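Local coordinates for hypothetical sugar ABC-transporter sugar binding protein (Arthrobacter globiformis, PDB 7BVT) that binds cyclic alpha-maltosyl-1,6-maltose, probably as the extracellular substrate-binding component that hands the sugar to an ABC transporter, at residues His34-Thr39 with Ile86-Leu91; Ser134-Ala139 with Gly296-Val301; Ala43-Val48 with Ile60-Val65. One frame throughout, in Å; residues are numbered along the deposited sequence.

Contact 1: His34-Thr39 with Ile86-Leu91; sequences HYWDGT and IAIGDL. With GLC (alpha-D-glucopyranose), chain B.
I88 puts two of its methyls against the six-membered ring of W36, and the two side chains cross at about a right angle. The closer approach is I88 CG2 to W36 CH2, 3.7 Å. Beside this apolar patch the phenol of Y35 reaches the end of the strand: Y35 OH is 3.5 Å from D90 CB, and the backbone N of D90 lies near the ring plane at its edge without being hydrogen-bonded. A single water joins the backbones, accepting from Y35 N at 2.9 Å and donating to I88 O at 2.8 Å; it rests over one face of the Y35 ring. Behind these, W36 N donates to H34 ND1 at 2.9 Å, in the imidazole plane; H34 chi1 of 65°, with CG between N and carbonyl carbon, allows this. Strand 86-90 runs parallel to strand 28-34, which ends at H34. Y35 OH and W36 NE1 both bond to the carboxylate of E297. D90 belongs to the sugar pocket: its OD1 accepts from glucose O3 at 2.7 Å, V92 N holds OD2, and R371 and N140 also bond this glucose. The D90 carboxylate thus meets the sugar with its other oxygen engaged, which probably limits the carboxylate's freedom to turn.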
# COMPACT_ATOMS: atom_id res chain seq x y z
N HIS A 34 -15.99 -8.03 -4.25
CA HIS A 34 -15.05 -7.16 -3.52
C HIS A 34 -14.97 -7.71 -2.10
O HIS A 34 -15.80 -8.59 -1.82
CB HIS A 34 -15.48 -5.73 -3.53
CG HIS A 34 -16.77 -5.58 -2.80
ND1 HIS A 34 -16.79 -5.38 -1.44
CD2 HIS A 34 -18.04 -5.55 -3.26
CE1 HIS A 34 -18.06 -5.21 -1.07
NE2 HIS A 34 -18.86 -5.34 -2.15
N TYR A 35 -14.07 -7.20 -1.29
CA TYR A 35 -13.91 -7.69 0.11
C TYR A 35 -14.21 -6.57 1.10
O TYR A 35 -13.91 -6.77 2.29
CB TYR A 35 -12.55 -8.38 0.34
CG TYR A 35 -11.31 -7.58 -0.00
CD1 TYR A 35 -11.06 -6.34 0.55
CD2 TYR A 35 -10.36 -8.09 -0.86
CE1 TYR A 35 -9.92 -5.60 0.24
CE2 TYR A 35 -9.20 -7.39 -1.15
CZ TYR A 35 -8.98 -6.14 -0.60
OH TYR A 35 -7.82 -5.48 -0.91
N TRP A 36 -14.74 -5.44 0.68
CA TRP A 36 -15.02 -4.32 1.61
C TRP A 36 -16.11 -4.73 2.63
O TRP A 36 -17.11 -5.40 2.24
CB TRP A 36 -15.42 -3.06 0.86
CG TRP A 36 -14.27 -2.46 0.10
CD1 TRP A 36 -13.03 -2.14 0.56
CD2 TRP A 36 -14.30 -2.03 -1.27
NE1 TRP A 36 -12.29 -1.53 -0.42
CE2 TRP A 36 -13.04 -1.48 -1.56
CE3 TRP A 36 -15.27 -2.08 -2.27
CZ2 TRP A 36 -12.72 -0.98 -2.83
CZ3 TRP A 36 -14.96 -1.56 -3.51
CH2 TRP A 36 -13.70 -1.05 -3.78
N ASP A 37 -15.94 -4.20 3.84
CA ASP A 37 -16.90 -4.27 4.95
C ASP A 37 -17.23 -2.86 5.42
O ASP A 37 -16.58 -1.88 5.02
CB ASP A 37 -16.32 -5.05 6.13
CG ASP A 37 -15.98 -6.49 5.81
OD1 ASP A 37 -16.74 -7.12 5.03
OD2 ASP A 37 -14.95 -6.97 6.32
N GLY A 38 -18.20 -2.77 6.32
CA GLY A 38 -18.35 -1.54 7.11
C GLY A 38 -18.67 -0.35 6.24
O GLY A 38 -19.45 -0.52 5.31
N THR A 39 -18.12 0.79 6.61
CA THR A 39 -18.21 2.11 5.93
C THR A 39 -17.88 1.94 4.45
O THR A 39 -18.59 2.50 3.60
CB THR A 39 -17.24 3.06 6.65
OG1 THR A 39 -17.86 3.25 7.92
CG2 THR A 39 -16.98 4.35 5.91
N ILE A 86 -16.26 -8.48 -12.76
CA ILE A 86 -15.24 -7.62 -12.09
C ILE A 86 -14.82 -8.28 -10.78
O ILE A 86 -15.68 -8.58 -9.90
CB ILE A 86 -15.73 -6.17 -11.90
CG1 ILE A 86 -16.11 -5.48 -13.21
CG2 ILE A 86 -14.75 -5.34 -11.12
CD1 ILE A 86 -16.86 -4.17 -13.03
N ALA A 87 -13.53 -8.39 -10.54
CA ALA A 87 -12.99 -8.65 -9.19
C ALA A 87 -12.26 -7.41 -8.67
O ALA A 87 -11.50 -6.80 -9.42
CB ALA A 87 -12.02 -9.81 -9.23
N ILE A 88 -12.46 -7.06 -7.42
CA ILE A 88 -11.71 -5.96 -6.79
C ILE A 88 -10.86 -6.60 -5.69
O ILE A 88 -11.42 -7.08 -4.69
CB ILE A 88 -12.63 -4.84 -6.30
CG1 ILE A 88 -13.49 -4.29 -7.45
CG2 ILE A 88 -11.87 -3.72 -5.59
CD1 ILE A 88 -14.42 -3.19 -7.07
N GLY A 89 -9.54 -6.58 -5.87
CA GLY A 89 -8.60 -7.30 -5.01
C GLY A 89 -7.50 -6.42 -4.48
O GLY A 89 -7.37 -5.28 -4.91
N ASP A 90 -6.67 -6.96 -3.62
CA ASP A 90 -5.48 -6.26 -3.13
C ASP A 90 -4.49 -6.09 -4.29
O ASP A 90 -4.44 -6.94 -5.20
CB ASP A 90 -4.83 -7.03 -1.98
CG ASP A 90 -3.62 -6.22 -1.48
OD1 ASP A 90 -3.84 -5.06 -1.05
OD2 ASP A 90 -2.47 -6.68 -1.68
N LEU A 91 -3.68 -5.03 -4.22
CA LEU A 91 -2.59 -4.79 -5.21
C LEU A 91 -1.84 -6.07 -5.54
O LEU A 91 -1.72 -6.43 -6.73
CB LEU A 91 -1.61 -3.76 -4.65
CG LEU A 91 -0.49 -3.39 -5.61
CD1 LEU A 91 -1.02 -2.56 -6.76
CD2 LEU A 91 0.61 -2.63 -4.89
C1 GLC B . -2.51 -2.70 3.37
C2 GLC B . -2.41 -2.52 1.89
C3 GLC B . -1.89 -3.77 1.24
C4 GLC B . -0.57 -4.15 1.92
C5 GLC B . -0.81 -4.41 3.40
C6 GLC B . 0.50 -4.76 4.12
O2 GLC B . -3.66 -2.04 1.43
O3 GLC B . -1.75 -3.54 -0.17
O4 GLC B . -0.02 -5.34 1.38
O5 GLC B . -1.29 -3.21 3.97
O6 GLC B . 0.17 -5.44 5.32
O HOH W 1 -12.15 -5.50 -2.55

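Contact 2: Ser134-Ala139 with Gly296-Val301; sequences SVPVSA and GEQAMV. With GLC (alpha-D-glucopyranose), chain B.
E297 O takes two backbone N-H groups from the facing segment, V137 N at 2.8 Å and S138 N at 3.2 Å, each donor tilted about 20° from the carbonyl plane. The same residue is gripped again through S138 OG, which accepts from E297 N at 2.9 Å and donates to E297 OE1 at 2.8 Å, coming from above the carboxylate plane. With chi1 at 71°, S138 OG is tucked over its own backbone, within reach of both atoms. Without this hydroxyl, as with an alanine here, E297 N is likely to lose its acceptor and the carboxylate one hold, though Y35 and W36 also bond it. Farther along, V135 and A299 form an antiparallel hydrogen-bonded pair, with A299 N to V135 O at 2.7 Å. In the next, non-hydrogen-bonded pair, Q298 folds its amide across P136, bringing OE1 3.3 Å from P136 CB; NE2 bonds back to G296 O. Waters link this amide to S134 OG and S138 O. At the pocket end G296 N makes a weak bond to glucose O2. Strand 86-90 flanks strand 292-301 on its other edge, helix 306-319 packs against V137 and A299, and helix 94-100 against S134, Q298 and M300.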
# COMPACT_ATOMS: atom_id res chain seq x y z
N SER A 134 -5.40 -4.39 -14.64
CA SER A 134 -6.00 -3.82 -13.43
C SER A 134 -5.92 -2.28 -13.47
O SER A 134 -5.05 -1.68 -14.13
CB SER A 134 -5.39 -4.38 -12.15
OG SER A 134 -4.03 -3.99 -12.01
N VAL A 135 -6.81 -1.67 -12.72
CA VAL A 135 -6.74 -0.23 -12.44
C VAL A 135 -7.01 -0.08 -10.96
O VAL A 135 -7.91 -0.72 -10.42
CB VAL A 135 -7.70 0.58 -13.36
CG1 VAL A 135 -9.15 0.19 -13.13
CG2 VAL A 135 -7.51 2.06 -13.22
N PRO A 136 -6.32 0.80 -10.26
CA PRO A 136 -6.66 1.03 -8.86
C PRO A 136 -8.01 1.75 -8.74
O PRO A 136 -8.33 2.62 -9.50
CB PRO A 136 -5.53 1.94 -8.39
CG PRO A 136 -5.10 2.68 -9.61
CD PRO A 136 -5.20 1.64 -10.69
N VAL A 137 -8.78 1.36 -7.72
CA VAL A 137 -10.04 2.03 -7.35
C VAL A 137 -9.98 2.53 -5.92
O VAL A 137 -10.90 3.25 -5.53
CB VAL A 137 -11.24 1.09 -7.56
CG1 VAL A 137 -11.42 0.89 -9.05
CG2 VAL A 137 -11.12 -0.23 -6.83
N SER A 138 -8.90 2.25 -5.19
CA SER A 138 -8.59 2.95 -3.92
C SER A 138 -7.08 2.94 -3.75
O SER A 138 -6.41 2.15 -4.46
CB SER A 138 -9.23 2.28 -2.77
OG SER A 138 -8.61 1.05 -2.49
N ALA A 139 -6.56 3.80 -2.92
CA ALA A 139 -5.11 3.77 -2.63
C ALA A 139 -4.89 4.11 -1.17
O ALA A 139 -5.74 4.69 -0.49
CB ALA A 139 -4.38 4.74 -3.52
N GLY A 296 -3.84 -0.79 -1.41
CA GLY A 296 -5.21 -0.48 -1.81
C GLY A 296 -5.75 -1.42 -2.86
O GLY A 296 -5.06 -2.41 -3.23
N GLU A 297 -6.98 -1.14 -3.32
CA GLU A 297 -7.74 -2.10 -4.14
C GLU A 297 -7.63 -1.79 -5.63
O GLU A 297 -7.67 -0.61 -5.99
CB GLU A 297 -9.20 -2.06 -3.74
CG GLU A 297 -9.44 -2.85 -2.47
CD GLU A 297 -8.93 -2.23 -1.17
OE1 GLU A 297 -9.32 -1.10 -0.87
OE2 GLU A 297 -8.13 -2.89 -0.49
N GLN A 298 -7.54 -2.84 -6.42
CA GLN A 298 -7.43 -2.76 -7.88
C GLN A 298 -8.66 -3.47 -8.47
O GLN A 298 -8.97 -4.56 -7.99
CB GLN A 298 -6.18 -3.49 -8.37
CG GLN A 298 -4.94 -3.27 -7.51
CD GLN A 298 -4.53 -1.84 -7.34
OE1 GLN A 298 -4.30 -1.12 -8.31
NE2 GLN A 298 -4.40 -1.38 -6.10
N ALA A 299 -9.21 -2.95 -9.56
CA ALA A 299 -10.33 -3.63 -10.24
C ALA A 299 -9.76 -4.33 -11.46
O ALA A 299 -8.92 -3.74 -12.14
CB ALA A 299 -11.42 -2.63 -10.59
N MET A 300 -10.29 -5.49 -11.76
CA MET A 300 -9.91 -6.39 -12.87
C MET A 300 -11.20 -6.87 -13.55
O MET A 300 -12.16 -7.18 -12.82
CB MET A 300 -9.14 -7.59 -12.32
CG MET A 300 -7.79 -7.19 -11.75
SD MET A 300 -7.25 -8.38 -10.54
CE MET A 300 -8.04 -7.71 -9.07
N VAL A 301 -11.21 -6.91 -14.87
CA VAL A 301 -12.38 -7.41 -15.67
C VAL A 301 -12.00 -8.75 -16.26
O VAL A 301 -11.00 -8.82 -17.00
CB VAL A 301 -12.80 -6.42 -16.75
CG1 VAL A 301 -13.84 -7.00 -17.69
CG2 VAL A 301 -13.22 -5.09 -16.17
C1 GLC B . -2.51 -2.70 3.37
C2 GLC B . -2.41 -2.52 1.89
C3 GLC B . -1.89 -3.77 1.24
C4 GLC B . -0.57 -4.15 1.92
C5 GLC B . -0.81 -4.41 3.40
C6 GLC B . 0.50 -4.76 4.12
O2 GLC B . -3.66 -2.04 1.43
O3 GLC B . -1.75 -3.54 -0.17
O4 GLC B . -0.02 -5.34 1.38
O5 GLC B . -1.29 -3.21 3.97
O6 GLC B . 0.17 -5.44 5.32
O HOH W 2 -3.59 -1.48 -10.91
O HOH W 3 -3.86 1.28 -5.03

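Contact 3: Ala43-Val48 with Ile60-Val65; sequences AFDAMV and ISASNV
V48 and I60 meet at about a right angle, methyl against methyl, with V48 CG1 3.8 Å from I60 CG2 and V48 CG2 barely farther from the same carbon. Both branches of the valine thus straddle one methyl of the isoleucine. V48 CG1 also lies 3.7 Å from I60 O, so this branch covers the strand backbone as well as the side chain. It gets there because CG1 points opposite the backbone N of V48 (chi1 164°), which carries it to the strand. The end of I60 leads away from V48; the side chain also touches F315 of helix 306-319 and V30 and V32 of strand 28-34. One turn back along the helix, F44 reaches the strand with one ring atom, CE2, 4.0 Å from A62 CB at an oblique angle. V48 CG2 lies over one face of that ring, offset toward its rim, so the phenylalanine and the valine pack on each other as well as on the strand. The methyl of A62 touches both, lying 4.3 Å from V48 CG2.

Helix 38-53 and strand 58-64 are consecutive elements of a beta-alpha-beta unit that starts with strand 28-34, the parallel arrangement of a periplasmic-binding-protein lobe. The short helix and strand segments run almost antiparallel, at 169°, with their axes 9.5 Å apart. No hydrogen bond crosses between them.

At the more open margin D45 brings OD1 to 4.5 Å from A62 CB, a loose contact beside the apolar core. On the strand, I60 and A62 turn their side chains toward the helix, whereas S61 and S63 point away from it, and both of these serines bond through their backbones to strand 28-34. The F44 ring also meets H34 edge-to-face and packs with W36 and F319; N52 of the same helix donates to I60 O.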
# COMPACT_ATOMS: atom_id res chain seq x y z
N ALA A 43 -20.33 2.61 1.43
CA ALA A 43 -19.99 3.65 0.43
C ALA A 43 -20.07 3.04 -0.98
O ALA A 43 -20.53 3.72 -1.91
CB ALA A 43 -18.59 4.19 0.69
N PHE A 44 -19.51 1.85 -1.14
CA PHE A 44 -19.45 1.22 -2.46
C PHE A 44 -20.86 0.87 -2.93
O PHE A 44 -21.19 1.13 -4.07
CB PHE A 44 -18.59 -0.03 -2.46
CG PHE A 44 -18.38 -0.59 -3.84
CD1 PHE A 44 -17.75 0.22 -4.80
CD2 PHE A 44 -18.90 -1.81 -4.22
CE1 PHE A 44 -17.55 -0.26 -6.07
CE2 PHE A 44 -18.67 -2.30 -5.49
CZ PHE A 44 -18.00 -1.52 -6.43
N ASP A 45 -21.67 0.28 -2.04
CA ASP A 45 -23.07 -0.03 -2.39
C ASP A 45 -23.81 1.24 -2.78
O ASP A 45 -24.59 1.14 -3.72
CB ASP A 45 -23.78 -0.70 -1.21
CG ASP A 45 -23.30 -2.11 -0.91
OD1 ASP A 45 -22.72 -2.79 -1.79
OD2 ASP A 45 -23.55 -2.54 0.21
N ALA A 46 -23.58 2.38 -2.13
CA ALA A 46 -24.28 3.65 -2.47
C ALA A 46 -23.87 4.09 -3.88
O ALA A 46 -24.71 4.54 -4.66
CB ALA A 46 -23.97 4.73 -1.47
N MET A 47 -22.59 3.91 -4.21
CA MET A 47 -22.08 4.30 -5.56
C MET A 47 -22.65 3.37 -6.62
O MET A 47 -22.94 3.85 -7.73
CB MET A 47 -20.56 4.25 -5.53
CG MET A 47 -20.15 5.08 -4.35
SD MET A 47 -18.67 5.90 -4.64
CE MET A 47 -19.37 6.97 -5.89
N VAL A 48 -22.76 2.08 -6.32
CA VAL A 48 -23.41 1.10 -7.23
C VAL A 48 -24.85 1.58 -7.42
O VAL A 48 -25.32 1.63 -8.59
CB VAL A 48 -23.28 -0.33 -6.67
CG1 VAL A 48 -24.23 -1.31 -7.32
CG2 VAL A 48 -21.86 -0.87 -6.79
N ILE A 60 -25.16 -3.27 -12.23
CA ILE A 60 -24.06 -3.82 -11.39
C ILE A 60 -24.70 -4.54 -10.21
O ILE A 60 -25.56 -3.93 -9.52
CB ILE A 60 -23.12 -2.70 -10.88
CG1 ILE A 60 -22.36 -2.02 -12.03
CG2 ILE A 60 -22.19 -3.28 -9.80
CD1 ILE A 60 -21.32 -2.88 -12.71
N SER A 61 -24.29 -5.78 -10.01
CA SER A 61 -24.62 -6.60 -8.84
C SER A 61 -23.33 -6.86 -8.09
O SER A 61 -22.55 -7.67 -8.56
CB SER A 61 -25.29 -7.90 -9.19
OG SER A 61 -26.54 -7.62 -9.78
N ALA A 62 -23.19 -6.23 -6.95
CA ALA A 62 -21.98 -6.30 -6.12
C ALA A 62 -22.23 -7.32 -5.03
O ALA A 62 -23.35 -7.27 -4.47
CB ALA A 62 -21.69 -4.95 -5.59
N SER A 63 -21.23 -8.13 -4.72
CA SER A 63 -21.21 -9.08 -3.56
C SER A 63 -19.90 -8.95 -2.79
O SER A 63 -18.80 -8.88 -3.40
CB SER A 63 -21.44 -10.46 -4.00
OG SER A 63 -22.65 -10.55 -4.73
N ASN A 64 -19.99 -9.02 -1.47
CA ASN A 64 -18.82 -9.18 -0.59
C ASN A 64 -18.37 -10.63 -0.61
O ASN A 64 -19.21 -11.54 -0.54
CB ASN A 64 -19.10 -8.73 0.84
CG ASN A 64 -17.99 -9.15 1.77
OD1 ASN A 64 -17.92 -10.31 2.23
ND2 ASN A 64 -17.05 -8.24 1.96
N VAL A 65 -17.08 -10.85 -0.74
CA VAL A 65 -16.39 -12.13 -0.52
C VAL A 65 -15.31 -11.83 0.52
O VAL A 65 -14.53 -10.89 0.32
CB VAL A 65 -15.77 -12.68 -1.81
CG1 VAL A 65 -15.00 -13.95 -1.57
CG2 VAL A 65 -16.77 -12.84 -2.93

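How the contacts relate
All three contacts lie on the same side of the chain's centre and reach one mixed sheet. Contact 3 comes within the span of chain bounded by contact 1, and contact 2 brings in residues from much later. The centres of contacts 1 and 2 are about 9 Å apart, as are those of contacts 1 and 3; contacts 2 and 3 stand about 14 Å apart without touching. Contacts 1 and 3 share helix 38-53 and are tied by H34 O to V65 N, 2.8 Å. Contacts 1 and 2 meet through neighbouring strands, G89 O to Q298 N at 2.9 Å, and both touch glucose, so the sheet's end carries part of the sugar pocket, while contact 3 packs its helix farther off.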